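Local structure of nitrogenase molybdenum-iron protein alpha chain (Clostridium pasteurianum, 4WES) at residues A[209-214]-A[253-258]; A[201-206]-A[249-254]; A[278-283]-A[406-411]. The protein forms, with the beta chain, the nitrogenase component that reduces dinitrogen to ammonium at its iron-molybdenum cofactor. One frame throughout, in Å; residues are numbered along the deposited sequence. Where two conformers were deposited one is given.

Contact 1 lies within the parallel sheet that includes strands 209-215, 257-260 and 281-283; contact 3 packs a loop on the segment leading into strand 281-283, and contact 2 lies outside the sheet, at the loop that leads into strand 209-215. Contact 1 is the buried one, built on backbone pairing and matched asparagine amides. Contact 2, partly buried, shares Asp-253 and Lys-254 with it but works largely through side chains that bond to backbone atoms of a loop. Contact 3, also partly buried, is largely apolar and bridges its backbones through water. Arg-406 ties the three together: its NH1 binds Asp-253 O and makes a weak bond to Gln-205 OE1. One water, bound to Lys-254 O, serves both contacts 1 and 2.

Contact 1 (A[209-214]-A[253-258]); sequences SINVLG and DKADLN
Asn-211 and Asn-258 pair side by side on adjacent strands of a parallel beta sheet in a Rossmann-like alpha/beta unit, strand 209-215 lying next to strand 257-260. The backbone N of Asn-211 donates to Leu-257 O at 3.0 Å. At the mouth of the pairing, where 253-256 is still a loop, Ser-209 O takes a 2.8 Å bond from Asp-256 N, which sits above the carbonyl plane, and a weak, long one from Leu-257 N. A water extends this end, accepting from Ser-209 N and donating to Asp-256 OD2.

The side chains of Asn-211 and Asn-258 point the same way, with amide planes 31° apart. With CG beside its own backbone N (chi1 -63°), Asn-211 can send ND2 to Asn-258 OD1, 2.9 Å away and in the carbonyl plane, with an angle of 152° at the hydrogen. Asn-211 ND2 also binds Ala-252 O, and its OD1 receives Asn-237 ND2, so this buried amide has three partners, which fix its rotation. Asparagine suits the place because it offers both a donor and an acceptor without charge. Small Ala-255 lies against the same amide, its CB 3.6 Å from Asn-211 ND2. Leu-213 puts CD1 3.5 Å from Asn-258 CG, an apolar lid over the amide carbon.

On one face Leu-213 and Asn-258 meet helix 263-277, and the side chain of Leu-213 is about 8 Å from that of Cys-262, a cofactor ligand. On the other, Ile-210 and Leu-257 pack on helix 289-303, while strand 235-239 flanks 209-215.

Contact 2 (A[201-206]-A[249-254]); sequences GNKEQK and VQNADK
Asn-251, the first residue to leave helical angles after helix 246-250, reaches across to the backbone of Lys-203 and opens a type I beta turn that runs to Lys-254. The loop 201-206, which leads toward strand 209-215, wraps around this turn.

The close-packed part centres on Gly-201, Asn-251 and the side chain of Lys-254. Gly-201 N gives a bond of 3.2 Å to Gln-250 O, approaching from well above the carbonyl plane. Glycine fits because its bare CA lets the chain run against the helix end and the side-chain oxygen of Asn-251: Gly-201 C is 3.3 Å from Asn-251 OD1. That oxygen accepts from Lys-203 N at 2.9 Å, nearly straight (165° at the hydrogen), the donor again lying above the amide carbonyl plane. Asn-251 ND2 turns to Glu-247 O and to a water that also accepts from Asn-202 N, so the buried amide grips helix and loop together. The aliphatic start of Lys-203 crosses it at about a right angle, CG 3.6 Å from Asn-251 ND2.

Toward solvent the packing is looser. The end of Lys-203 leads away, and Gln-205, its chain extended, lays CG beside Lys-254 O at 3.6 Å while its NE2 makes a weak bond to Asp-256 OD1. A water joins Lys-206 N to Lys-254 O.

Lysine suits position 254 because its long chain can reach the loop carbonyl, curving beside it. Bent at chi2 (-65°) and again at chi4, it delivers NZ to Lys-203 O at 2.8 Å, in the carbonyl plane and on a lone pair.

Contact 3 (A[278-283]-A[406-411]); sequences GIPWIK and RVVIPE
Gly-278, just past the end of helix 263-277 with a positive phi of 87°, passes the extended backbone of Arg-406 so closely that its CA lies 3.4 Å from Arg-406 O, in a CA-H...O contact with 161° at the hydrogen. Glycine suits both demands: it accepts these backbone angles easily, and having no CB it admits the carbonyl. A water then spans the two chains, donating to Gly-278 O at 2.7 Å and accepting from Val-408 N at 2.8 Å.

Val-408 fills the middle of the contact. With CG1 anti to the backbone N (chi1 179°), its other branch, CG2, rests 3.5 Å from Gly-278 O, and its CB sits 3.7 Å from Pro-280 CD. The rigid proline ring is met obliquely by Ile-409 as well, whose CD1 is 3.9 Å from Pro-280 CG. Ile-279 runs alongside Arg-406 in the same direction, CD1 4.0 Å from NH1; the guanidinium is held by Lys-404 O at NH2 and by Asp-253 O at NH1.

Pro-280 leads into strand 281-283, the last regular strand on this side of the sheet, so the loop before helix 411-419 leans on the entrance to the sheet. Branched and cyclic apolar groups supply close apolar packing, while direction comes from the water and from the arginine bonds to main-chain oxygens; the two it binds probably help to stabilise its positive charge.

Contact 1 (A[209-214]-A[253-258])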
ATOM      1  N   SER A 209     -22.962 -36.834 -26.321  1.00 12.92           N
ATOM      2  CA  SER A 209     -23.348 -35.893 -25.278  0.50 11.60           C
ATOM      3  C   SER A 209     -23.276 -36.516 -23.889  1.00 11.91           C
ATOM      4  O   SER A 209     -23.824 -37.589 -23.634  1.00 12.87           O
ATOM      5  CB  SER A 209     -24.753 -35.345 -25.529  0.50 12.28           C
ATOM      6  OG  SER A 209     -24.787 -34.355 -26.553  0.50 12.59           O
ATOM      7  N   ILE A 210     -22.579 -35.808 -23.008  1.00 11.40           N
ATOM      8  CA  ILE A 210     -22.446 -36.199 -21.610  1.00 10.82           C
ATOM      9  C   ILE A 210     -22.839 -34.997 -20.743  1.00 10.03           C
ATOM     10  O   ILE A 210     -22.760 -33.855 -21.158  1.00 11.18           O
ATOM     11  CB  ILE A 210     -21.001 -36.647 -21.296  1.00 11.62           C
ATOM     12  CG1 ILE A 210     -20.002 -35.513 -21.437  1.00 12.62           C
ATOM     13  CG2 ILE A 210     -20.651 -37.825 -22.174  1.00 13.02           C
ATOM     14  CD1 ILE A 210     -19.805 -34.725 -20.135  1.00 16.12           C
ATOM     15  N   ASN A 211     -23.214 -35.291 -19.496  1.00 10.12           N
ATOM     16  CA  ASN A 211     -23.315 -34.263 -18.461  1.00 10.24           C
ATOM     17  C   ASN A 211     -22.308 -34.569 -17.364  1.00  9.35           C
ATOM     18  O   ASN A 211     -22.046 -35.728 -17.084  1.00 10.14           O
ATOM     19  CB  ASN A 211     -24.663 -34.249 -17.779  1.00 10.72           C
ATOM     20  CG  ASN A 211     -25.827 -33.925 -18.694  1.00 10.34           C
ATOM     21  OD1 ASN A 211     -25.725 -33.105 -19.620  1.00 10.65           O
ATOM     22  ND2 ASN A 211     -26.949 -34.625 -18.450  1.00 10.99           N
ATOM     23  N   VAL A 212     -21.769 -33.515 -16.740  1.00  9.25           N
ATOM     24  CA  VAL A 212     -21.034 -33.676 -15.501  1.00  9.01           C
ATOM     25  C   VAL A 212     -21.928 -33.255 -14.350  1.00  8.91           C
ATOM     26  O   VAL A 212     -22.314 -32.095 -14.240  1.00 10.12           O
ATOM     27  CB  VAL A 212     -19.709 -32.921 -15.471  1.00 10.05           C
ATOM     28  CG1 VAL A 212     -18.918 -33.282 -14.205  1.00 11.66           C
ATOM     29  CG2 VAL A 212     -18.878 -33.203 -16.707  1.00 12.34           C
ATOM     30  N   LEU A 213     -22.332 -34.225 -13.547  1.00  9.69           N
ATOM     31  CA  LEU A 213     -23.243 -33.995 -12.432  1.00  9.54           C
ATOM     32  C   LEU A 213     -22.473 -33.820 -11.116  1.00  9.03           C
ATOM     33  O   LEU A 213     -21.551 -34.600 -10.824  1.00  9.63           O
ATOM     34  CB  LEU A 213     -24.208 -35.159 -12.264  1.00  9.72           C
ATOM     35  CG  LEU A 213     -25.167 -35.489 -13.417  1.00 11.17           C
ATOM     36  CD1 LEU A 213     -26.153 -36.548 -12.964  1.00 11.74           C
ATOM     37  CD2 LEU A 213     -25.863 -34.254 -13.947  1.00 11.95           C
ATOM     38  N   GLY A 214     -22.903 -32.863 -10.297  1.00  8.46           N
ATOM     39  CA  GLY A 214     -22.272 -32.662  -8.998  1.00  8.72           C
ATOM     40  C   GLY A 214     -20.866 -32.124  -9.147  1.00  8.38           C
ATOM     41  O   GLY A 214     -19.901 -32.621  -8.541  1.00  8.84           O
ATOM     42  N   ASP A 253     -31.574 -33.430 -19.877  1.00 11.21           N
ATOM     43  CA  ASP A 253     -31.998 -34.707 -20.416  1.00 11.79           C
ATOM     44  C   ASP A 253     -31.435 -35.006 -21.812  1.00 11.59           C
ATOM     45  O   ASP A 253     -31.607 -36.109 -22.304  1.00 13.62           O
ATOM     46  CB  ASP A 253     -33.529 -34.815 -20.431  1.00 12.53           C
ATOM     47  CG  ASP A 253     -34.202 -33.714 -21.255  1.00 13.55           C
ATOM     48  OD1 ASP A 253     -33.795 -32.537 -21.164  1.00 13.98           O
ATOM     49  OD2 ASP A 253     -35.147 -34.053 -22.005  1.00 17.48           O
ATOM     50  N   LYS A 254     -30.767 -34.064 -22.448  1.00 11.12           N
ATOM     51  CA  LYS A 254     -30.243 -34.231 -23.794  1.00 12.13           C
ATOM     52  C   LYS A 254     -28.809 -34.751 -23.746  1.00 12.83           C
ATOM     53  O   LYS A 254     -27.861 -34.123 -24.266  1.00 13.39           O
ATOM     54  CB  LYS A 254     -30.371 -32.921 -24.562  1.00 13.30           C
ATOM     55  CG  LYS A 254     -31.799 -32.416 -24.678  1.00 17.13           C
ATOM     56  CD  LYS A 254     -32.661 -33.361 -25.520  1.00 23.31           C
ATOM     57  CE  LYS A 254     -34.137 -33.178 -25.221  1.00 29.84           C
ATOM     58  NZ  LYS A 254     -34.531 -31.791 -25.513  1.00 27.56           N
ATOM     59  N   ALA A 255     -28.645 -35.914 -23.109  1.00 12.94           N
ATOM     60  CA  ALA A 255     -27.343 -36.538 -22.956  1.00 12.54           C
ATOM     61  C   ALA A 255     -27.496 -38.030 -23.013  1.00 12.13           C
ATOM     62  O   ALA A 255     -28.554 -38.566 -22.706  1.00 14.81           O
ATOM     63  CB  ALA A 255     -26.663 -36.147 -21.646  1.00 14.72           C
ATOM     64  N   ASP A 256     -26.408 -38.708 -23.364  1.00 12.76           N
ATOM     65  CA  ASP A 256     -26.363 -40.164 -23.301  1.00 14.54           C
ATOM     66  C   ASP A 256     -25.698 -40.756 -22.073  1.00 12.55           C
ATOM     67  O   ASP A 256     -25.912 -41.926 -21.795  1.00 15.13           O
ATOM     68  CB  ASP A 256     -25.670 -40.714 -24.543  1.00 17.96           C
ATOM     69  CG  ASP A 256     -26.576 -40.682 -25.740  1.00 22.89           C
ATOM     70  OD1 ASP A 256     -27.815 -40.668 -25.557  1.00 22.72           O
ATOM     71  OD2 ASP A 256     -26.087 -40.628 -26.849  1.00 22.93           O
ATOM     72  N   LEU A 257     -24.910 -39.952 -21.339  1.00 11.99           N
ATOM     73  CA  LEU A 257     -24.246 -40.485 -20.166  1.00 11.44           C
ATOM     74  C   LEU A 257     -24.056 -39.383 -19.153  1.00 10.60           C
ATOM     75  O   LEU A 257     -23.538 -38.312 -19.488  1.00 11.69           O
ATOM     76  CB  LEU A 257     -22.874 -41.091 -20.552  1.00 12.04           C
ATOM     77  CG  LEU A 257     -22.085 -41.792 -19.427  1.00 12.58           C
ATOM     78  CD1 LEU A 257     -22.811 -43.031 -18.916  1.00 14.57           C
ATOM     79  CD2 LEU A 257     -20.711 -42.138 -19.969  1.00 14.07           C
ATOM     80  N   ASN A 258     -24.468 -39.667 -17.911  1.00 10.56           N
ATOM     81  CA  ASN A 258     -24.210 -38.775 -16.781  1.00 10.49           C
ATOM     82  C   ASN A 258     -22.947 -39.222 -16.040  1.00 11.00           C
ATOM     83  O   ASN A 258     -22.760 -40.418 -15.767  1.00 12.68           O
ATOM     84  CB  ASN A 258     -25.391 -38.806 -15.805  1.00 10.68           C
ATOM     85  CG  ASN A 258     -26.527 -37.899 -16.215  1.00 11.36           C
ATOM     86  OD1 ASN A 258     -26.282 -36.810 -16.716  1.00 11.65           O
ATOM     87  ND2 ASN A 258     -27.756 -38.288 -15.868  1.00 11.23           N
TER
HETATM   88  O   HOH W   1     -26.924 -32.546 -26.461  1.00 17.40           O
HETATM   89  O   HOH W   2     -25.473 -38.020 -27.427  1.00 20.14           O

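Contact 2 (A[201-206]-A[249-254])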
ATOM      1  N   GLY A 201     -36.628 -28.025 -21.355  1.00 13.53           N
ATOM      2  CA  GLY A 201     -36.064 -27.433 -22.550  1.00 15.35           C
ATOM      3  C   GLY A 201     -36.438 -28.166 -23.802  1.00 17.32           C
ATOM      4  O   GLY A 201     -37.115 -29.185 -23.768  1.00 20.97           O
ATOM      5  N   ASN A 202     -35.970 -27.667 -24.923  1.00 17.66           N
ATOM      6  CA  ASN A 202     -36.339 -28.272 -26.196  1.00 22.78           C
ATOM      7  C   ASN A 202     -35.183 -28.398 -27.155  1.00 22.72           C
ATOM      8  O   ASN A 202     -35.393 -28.552 -28.353  1.00 27.68           O
ATOM      9  CB  ASN A 202     -37.443 -27.448 -26.865  1.00 36.73           C
ATOM     10  CG  ASN A 202     -37.028 -26.015 -27.083  1.00 40.20           C
ATOM     11  OD1 ASN A 202     -35.836 -25.697 -27.159  1.00 50.74           O
ATOM     12  ND2 ASN A 202     -38.014 -25.127 -27.162  1.00 93.72           N
ATOM     13  N   LYS A 203     -33.953 -28.392 -26.634  1.00 18.73           N
ATOM     14  CA  LYS A 203     -32.806 -28.439 -27.515  1.00 18.91           C
ATOM     15  C   LYS A 203     -32.649 -29.810 -28.180  1.00 17.37           C
ATOM     16  O   LYS A 203     -33.003 -30.851 -27.621  1.00 19.72           O
ATOM     17  CB  LYS A 203     -31.547 -27.984 -26.791  1.00 27.63           C
ATOM     18  CG  LYS A 203     -31.566 -26.483 -26.558  1.00 41.40           C
ATOM     19  CD  LYS A 203     -30.256 -25.942 -26.002  1.00 64.98           C
ATOM     20  CE  LYS A 203     -29.554 -25.013 -26.980  1.00 82.01           C
ATOM     21  NZ  LYS A 203     -28.907 -25.730 -28.114  1.00 78.15           N
ATOM     22  N   GLU A 204     -32.129 -29.782 -29.402  1.00 20.63           N
ATOM     23  CA  GLU A 204     -31.786 -30.986 -30.150  1.00 20.64           C
ATOM     24  C   GLU A 204     -30.529 -31.603 -29.526  1.00 20.03           C
ATOM     25  O   GLU A 204     -29.537 -30.928 -29.343  1.00 21.05           O
ATOM     26  CB  GLU A 204     -31.511 -30.601 -31.598  1.00 27.05           C
ATOM     27  CG  GLU A 204     -31.148 -31.696 -32.592  1.00 38.44           C
ATOM     28  CD  GLU A 204     -30.827 -31.160 -33.988  1.00 42.23           C
ATOM     29  OE1 GLU A 204     -31.193 -29.987 -34.285  1.00 39.14           O
ATOM     30  OE2 GLU A 204     -30.191 -31.914 -34.766  1.00 58.16           O
ATOM     31  N   GLN A 205     -30.571 -32.898 -29.237  1.00 20.16           N
ATOM     32  CA  GLN A 205     -29.407 -33.580 -28.652  1.00 19.23           C
ATOM     33  C   GLN A 205     -28.290 -33.718 -29.692  1.00 19.60           C
ATOM     34  O   GLN A 205     -28.508 -34.111 -30.836  1.00 21.37           O
ATOM     35  CB  GLN A 205     -29.791 -34.949 -28.137  1.00 19.43           C
ATOM     36  CG  GLN A 205     -28.684 -35.694 -27.397  1.00 18.93           C
ATOM     37  CD  GLN A 205     -29.216 -36.882 -26.638  1.00 19.61           C
ATOM     38  OE1 GLN A 205     -30.395 -36.902 -26.210  1.00 21.75           O
ATOM     39  NE2 GLN A 205     -28.342 -37.859 -26.392  1.00 18.80           N
ATOM     40  N   LYS A 206     -27.074 -33.396 -29.273  1.00 19.12           N
ATOM     41  CA  LYS A 206     -25.889 -33.552 -30.095  1.00 19.95           C
ATOM     42  C   LYS A 206     -25.226 -34.905 -29.868  1.00 18.03           C
ATOM     43  O   LYS A 206     -25.481 -35.610 -28.888  1.00 19.54           O
ATOM     44  CB  LYS A 206     -24.890 -32.381 -29.869  1.00 19.94           C
ATOM     45  CG  LYS A 206     -25.406 -31.018 -30.329  1.00 21.45           C
ATOM     46  CD  LYS A 206     -24.465 -29.869 -30.010  1.00 24.23           C
ATOM     47  CE  LYS A 206     -24.953 -28.592 -30.672  1.00 30.40           C
ATOM     48  NZ  LYS A 206     -23.990 -27.485 -30.423  1.00 51.11           N
ATOM     49  N   VAL A 249     -29.425 -26.414 -17.641  1.00 10.07           N
ATOM     50  CA  VAL A 249     -30.038 -27.327 -16.710  1.00 10.49           C
ATOM     51  C   VAL A 249     -31.386 -27.837 -17.248  1.00 10.17           C
ATOM     52  O   VAL A 249     -31.710 -29.027 -17.130  1.00 11.10           O
ATOM     53  CB  VAL A 249     -30.169 -26.692 -15.314  1.00 10.67           C
ATOM     54  CG1 VAL A 249     -30.728 -27.680 -14.318  1.00 11.72           C
ATOM     55  CG2 VAL A 249     -28.814 -26.160 -14.813  1.00 10.94           C
ATOM     56  N   GLN A 250     -32.165 -26.949 -17.858  1.00 10.07           N
ATOM     57  CA  GLN A 250     -33.427 -27.377 -18.490  1.00 10.95           C
ATOM     58  C   GLN A 250     -33.264 -28.449 -19.542  1.00 11.33           C
ATOM     59  O   GLN A 250     -34.175 -29.239 -19.765  1.00 13.05           O
ATOM     60  CB  GLN A 250     -34.130 -26.193 -19.144  1.00 12.02           C
ATOM     61  CG  GLN A 250     -34.731 -25.191 -18.180  1.00 11.82           C
ATOM     62  CD  GLN A 250     -35.517 -24.155 -18.942  1.00 13.13           C
ATOM     63  OE1 GLN A 250     -34.951 -23.497 -19.829  1.00 14.48           O
ATOM     64  NE2 GLN A 250     -36.788 -24.016 -18.620  1.00 13.47           N
ATOM     65  N   ASN A 251     -32.104 -28.473 -20.186  1.00 10.72           N
ATOM     66  CA  ASN A 251     -31.797 -29.453 -21.207  1.00 11.54           C
ATOM     67  C   ASN A 251     -30.855 -30.564 -20.740  1.00 10.74           C
ATOM     68  O   ASN A 251     -30.272 -31.269 -21.563  1.00 11.85           O
ATOM     69  CB  ASN A 251     -31.252 -28.758 -22.438  1.00 12.34           C
ATOM     70  CG  ASN A 251     -32.311 -27.985 -23.169  1.00 13.02           C
ATOM     71  OD1 ASN A 251     -33.174 -28.572 -23.811  1.00 14.07           O
ATOM     72  ND2 ASN A 251     -32.292 -26.679 -23.040  1.00 14.32           N
ATOM     73  N   ALA A 252     -30.791 -30.809 -19.430  1.00 10.50           N
ATOM     74  CA  ALA A 252     -29.909 -31.845 -18.941  1.00 10.92           C
ATOM     75  C   ALA A 252     -30.305 -33.240 -19.488  1.00 10.51           C
ATOM     76  O   ALA A 252     -29.471 -34.130 -19.559  1.00 11.61           O
ATOM     77  CB  ALA A 252     -29.859 -31.884 -17.424  1.00 10.82           C
ATOM     78  N   ASP A 253     -31.574 -33.430 -19.877  1.00 11.21           N
ATOM     79  CA  ASP A 253     -31.998 -34.707 -20.416  1.00 11.79           C
ATOM     80  C   ASP A 253     -31.435 -35.006 -21.812  1.00 11.59           C
ATOM     81  O   ASP A 253     -31.607 -36.109 -22.304  1.00 13.62           O
ATOM     82  CB  ASP A 253     -33.529 -34.815 -20.431  1.00 12.53           C
ATOM     83  CG  ASP A 253     -34.202 -33.714 -21.255  1.00 13.55           C
ATOM     84  OD1 ASP A 253     -33.795 -32.537 -21.164  1.00 13.98           O
ATOM     85  OD2 ASP A 253     -35.147 -34.053 -22.005  1.00 17.48           O
ATOM     86  N   LYS A 254     -30.767 -34.064 -22.448  1.00 11.12           N
ATOM     87  CA  LYS A 254     -30.243 -34.231 -23.794  1.00 12.13           C
ATOM     88  C   LYS A 254     -28.809 -34.751 -23.746  1.00 12.83           C
ATOM     89  O   LYS A 254     -27.861 -34.123 -24.266  1.00 13.39           O
ATOM     90  CB  LYS A 254     -30.371 -32.921 -24.562  1.00 13.30           C
ATOM     91  CG  LYS A 254     -31.799 -32.416 -24.678  1.00 17.13           C
ATOM     92  CD  LYS A 254     -32.661 -33.361 -25.520  1.00 23.31           C
ATOM     93  CE  LYS A 254     -34.137 -33.178 -25.221  1.00 29.84           C
ATOM     94  NZ  LYS A 254     -34.531 -31.791 -25.513  1.00 27.56           N
TER
HETATM   95  O   HOH W   3     -34.342 -25.107 -24.347  1.00 18.72           O
HETATM   96  O   HOH W   1     -26.924 -32.546 -26.461  1.00 17.40           O

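Contact 3 (A[278-283]-A[406-411])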
ATOM      1  N   GLY A 278     -34.011 -42.922 -18.840  1.00 13.06           N
ATOM      2  CA  GLY A 278     -33.189 -44.049 -19.282  1.00 13.75           C
ATOM      3  C   GLY A 278     -31.720 -43.701 -19.380  1.00 12.78           C
ATOM      4  O   GLY A 278     -30.936 -44.512 -19.840  1.00 14.21           O
ATOM      5  N   ILE A 279     -31.323 -42.498 -18.934  1.00 12.17           N
ATOM      6  CA  ILE A 279     -29.935 -42.079 -19.048  1.00 11.69           C
ATOM      7  C   ILE A 279     -29.104 -42.724 -17.949  1.00 10.84           C
ATOM      8  O   ILE A 279     -29.367 -42.490 -16.761  1.00 11.96           O
ATOM      9  CB  ILE A 279     -29.829 -40.555 -19.002  1.00 11.34           C
ATOM     10  CG1 ILE A 279     -30.632 -39.884 -20.128  1.00 13.67           C
ATOM     11  CG2 ILE A 279     -28.368 -40.115 -19.030  1.00 12.59           C
ATOM     12  CD1 ILE A 279     -30.910 -38.417 -19.894  1.00 13.35           C
ATOM     13  N   PRO A 280     -28.094 -43.531 -18.323  1.00 11.79           N
ATOM     14  CA  PRO A 280     -27.237 -44.168 -17.317  1.00 12.93           C
ATOM     15  C   PRO A 280     -26.276 -43.173 -16.721  1.00 11.15           C
ATOM     16  O   PRO A 280     -26.015 -42.109 -17.282  1.00 11.85           O
ATOM     17  CB  PRO A 280     -26.501 -45.235 -18.123  1.00 14.64           C
ATOM     18  CG  PRO A 280     -26.457 -44.692 -19.507  1.00 17.35           C
ATOM     19  CD  PRO A 280     -27.702 -43.887 -19.697  1.00 13.36           C
ATOM     20  N   TRP A 281     -25.727 -43.530 -15.567  1.00 12.06           N
ATOM     21  CA  TRP A 281     -24.669 -42.725 -14.966  1.00 10.65           C
ATOM     22  C   TRP A 281     -23.507 -43.605 -14.563  1.00 11.20           C
ATOM     23  O   TRP A 281     -23.680 -44.786 -14.284  1.00 12.27           O
ATOM     24  CB  TRP A 281     -25.160 -41.907 -13.791  1.00 11.71           C
ATOM     25  CG  TRP A 281     -25.710 -42.609 -12.576  1.00 11.82           C
ATOM     26  CD1 TRP A 281     -26.999 -43.028 -12.385  1.00 12.28           C
ATOM     27  CD2 TRP A 281     -25.002 -42.938 -11.375  1.00 11.29           C
ATOM     28  NE1 TRP A 281     -27.148 -43.541 -11.119  1.00 13.62           N
ATOM     29  CE2 TRP A 281     -25.932 -43.501 -10.482  1.00 11.51           C
ATOM     30  CE3 TRP A 281     -23.673 -42.786 -10.961  1.00 12.23           C
ATOM     31  CZ2 TRP A 281     -25.573 -43.942  -9.211  1.00 13.81           C
ATOM     32  CZ3 TRP A 281     -23.330 -43.206  -9.707  1.00 14.05           C
ATOM     33  CH2 TRP A 281     -24.277 -43.747  -8.843  1.00 14.37           C
ATOM     34  N   ILE A 282     -22.310 -43.012 -14.555  1.00 11.23           N
ATOM     35  CA  ILE A 282     -21.147 -43.648 -13.979  1.00 11.43           C
ATOM     36  C   ILE A 282     -20.577 -42.717 -12.951  1.00 10.30           C
ATOM     37  O   ILE A 282     -20.619 -41.492 -13.078  1.00 11.40           O
ATOM     38  CB  ILE A 282     -20.042 -44.004 -15.005  1.00 12.68           C
ATOM     39  CG1 ILE A 282     -19.578 -42.785 -15.815  1.00 13.29           C
ATOM     40  CG2 ILE A 282     -20.481 -45.118 -15.910  1.00 14.18           C
ATOM     41  CD1 ILE A 282     -18.279 -43.046 -16.549  1.00 15.35           C
ATOM     42  N   LYS A 283     -20.032 -43.299 -11.875  1.00 10.97           N
ATOM     43  CA  LYS A 283     -19.188 -42.492 -11.001  1.00 11.07           C
ATOM     44  C   LYS A 283     -17.950 -42.083 -11.747  1.00 11.41           C
ATOM     45  O   LYS A 283     -17.351 -42.877 -12.437  1.00 16.10           O
ATOM     46  CB  LYS A 283     -18.827 -43.300  -9.749  1.00 11.94           C
ATOM     47  CG  LYS A 283     -18.087 -42.493  -8.669  1.00 11.50           C
ATOM     48  CD  LYS A 283     -19.011 -41.478  -8.005  1.00 11.23           C
ATOM     49  CE  LYS A 283     -18.285 -40.517  -7.069  1.00 11.60           C
ATOM     50  NZ  LYS A 283     -17.217 -39.720  -7.727  1.00 10.98           N
ATOM     51  N   ARG A 406     -35.745 -43.634 -23.146  1.00 17.14           N
ATOM     52  CA  ARG A 406     -35.125 -44.443 -24.158  1.00 18.26           C
ATOM     53  C   ARG A 406     -34.063 -45.353 -23.588  1.00 15.84           C
ATOM     54  O   ARG A 406     -33.539 -45.125 -22.482  1.00 16.53           O
ATOM     55  CB  ARG A 406     -34.587 -43.615 -25.292  1.00 25.49           C
ATOM     56  CG  ARG A 406     -33.374 -42.847 -24.921  1.00 23.11           C
ATOM     57  CD  ARG A 406     -33.730 -41.426 -25.245  1.00 42.12           C
ATOM     58  NE  ARG A 406     -32.821 -40.375 -24.847  1.00 46.80           N
ATOM     59  CZ  ARG A 406     -32.986 -39.539 -23.811  1.00 46.79           C
ATOM     60  NH1 ARG A 406     -32.115 -38.566 -23.693  1.00 30.29           N
ATOM     61  NH2 ARG A 406     -33.997 -39.629 -22.929  1.00 37.14           N
ATOM     62  N   VAL A 407     -33.821 -46.434 -24.314  1.00 14.61           N
ATOM     63  CA  VAL A 407     -32.784 -47.365 -23.960  1.00 13.91           C
ATOM     64  C   VAL A 407     -31.496 -46.797 -24.528  1.00 16.00           C
ATOM     65  O   VAL A 407     -31.364 -46.614 -25.736  1.00 18.99           O
ATOM     66  CB  VAL A 407     -33.065 -48.767 -24.562  1.00 18.17           C
ATOM     67  CG1 VAL A 407     -31.884 -49.697 -24.265  1.00 20.58           C
ATOM     68  CG2 VAL A 407     -34.376 -49.297 -23.995  1.00 20.21           C
ATOM     69  N   VAL A 408     -30.569 -46.460 -23.653  1.00 14.30           N
ATOM     70  CA  VAL A 408     -29.300 -45.896 -24.090  1.00 14.26           C
ATOM     71  C   VAL A 408     -28.252 -46.990 -24.181  1.00 14.91           C
ATOM     72  O   VAL A 408     -27.706 -47.234 -25.245  1.00 18.52           O
ATOM     73  CB  VAL A 408     -28.848 -44.784 -23.142  1.00 15.29           C
ATOM     74  CG1 VAL A 408     -27.509 -44.213 -23.600  1.00 16.54           C
ATOM     75  CG2 VAL A 408     -29.922 -43.699 -23.096  1.00 15.52           C
ATOM     76  N   ILE A 409     -27.974 -47.666 -23.067  1.00 15.62           N
ATOM     77  CA  ILE A 409     -27.118 -48.830 -23.071  1.00 16.31           C
ATOM     78  C   ILE A 409     -27.998 -50.036 -22.755  1.00 15.86           C
ATOM     79  O   ILE A 409     -28.600 -50.119 -21.681  1.00 17.57           O
ATOM     80  CB  ILE A 409     -25.961 -48.725 -22.054  1.00 15.61           C
ATOM     81  CG1 ILE A 409     -25.165 -47.412 -22.224  1.00 17.01           C
ATOM     82  CG2 ILE A 409     -25.067 -49.954 -22.164  1.00 19.98           C
ATOM     83  CD1 ILE A 409     -24.058 -47.214 -21.189  1.00 20.00           C
ATOM     84  N   PRO A 410     -28.080 -50.999 -23.686  1.00 16.67           N
ATOM     85  CA  PRO A 410     -28.891 -52.190 -23.436  1.00 17.85           C
ATOM     86  C   PRO A 410     -28.429 -52.963 -22.204  1.00 18.31           C
ATOM     87  O   PRO A 410     -27.227 -52.941 -21.874  1.00 19.13           O
ATOM     88  CB  PRO A 410     -28.728 -53.012 -24.723  1.00 19.71           C
ATOM     89  CG  PRO A 410     -28.395 -51.993 -25.763  1.00 21.30           C
ATOM     90  CD  PRO A 410     -27.490 -51.035 -25.035  1.00 17.25           C
ATOM     91  N   GLU A 411     -29.376 -53.637 -21.545  1.00 19.52           N
ATOM     92  CA  GLU A 411     -29.148 -54.343 -20.266  1.00 19.97           C
ATOM     93  C   GLU A 411     -27.935 -55.293 -20.327  1.00 20.88           C
ATOM     94  O   GLU A 411     -27.116 -55.335 -19.421  1.00 22.40           O
ATOM     95  CB  GLU A 411     -30.424 -55.129 -19.877  1.00 30.24           C
ATOM     96  CG  GLU A 411     -30.439 -55.681 -18.465  1.00 48.38           C
ATOM     97  CD  GLU A 411     -31.656 -56.570 -18.191  1.00 74.90           C
ATOM     98  OE1 GLU A 411     -32.750 -56.317 -18.761  1.00 52.15           O
ATOM     99  OE2 GLU A 411     -31.511 -57.531 -17.403  1.00145.75           O
TER
HETATM  100  O   HOH W   4     -30.912 -46.971 -20.873  1.00 17.56           O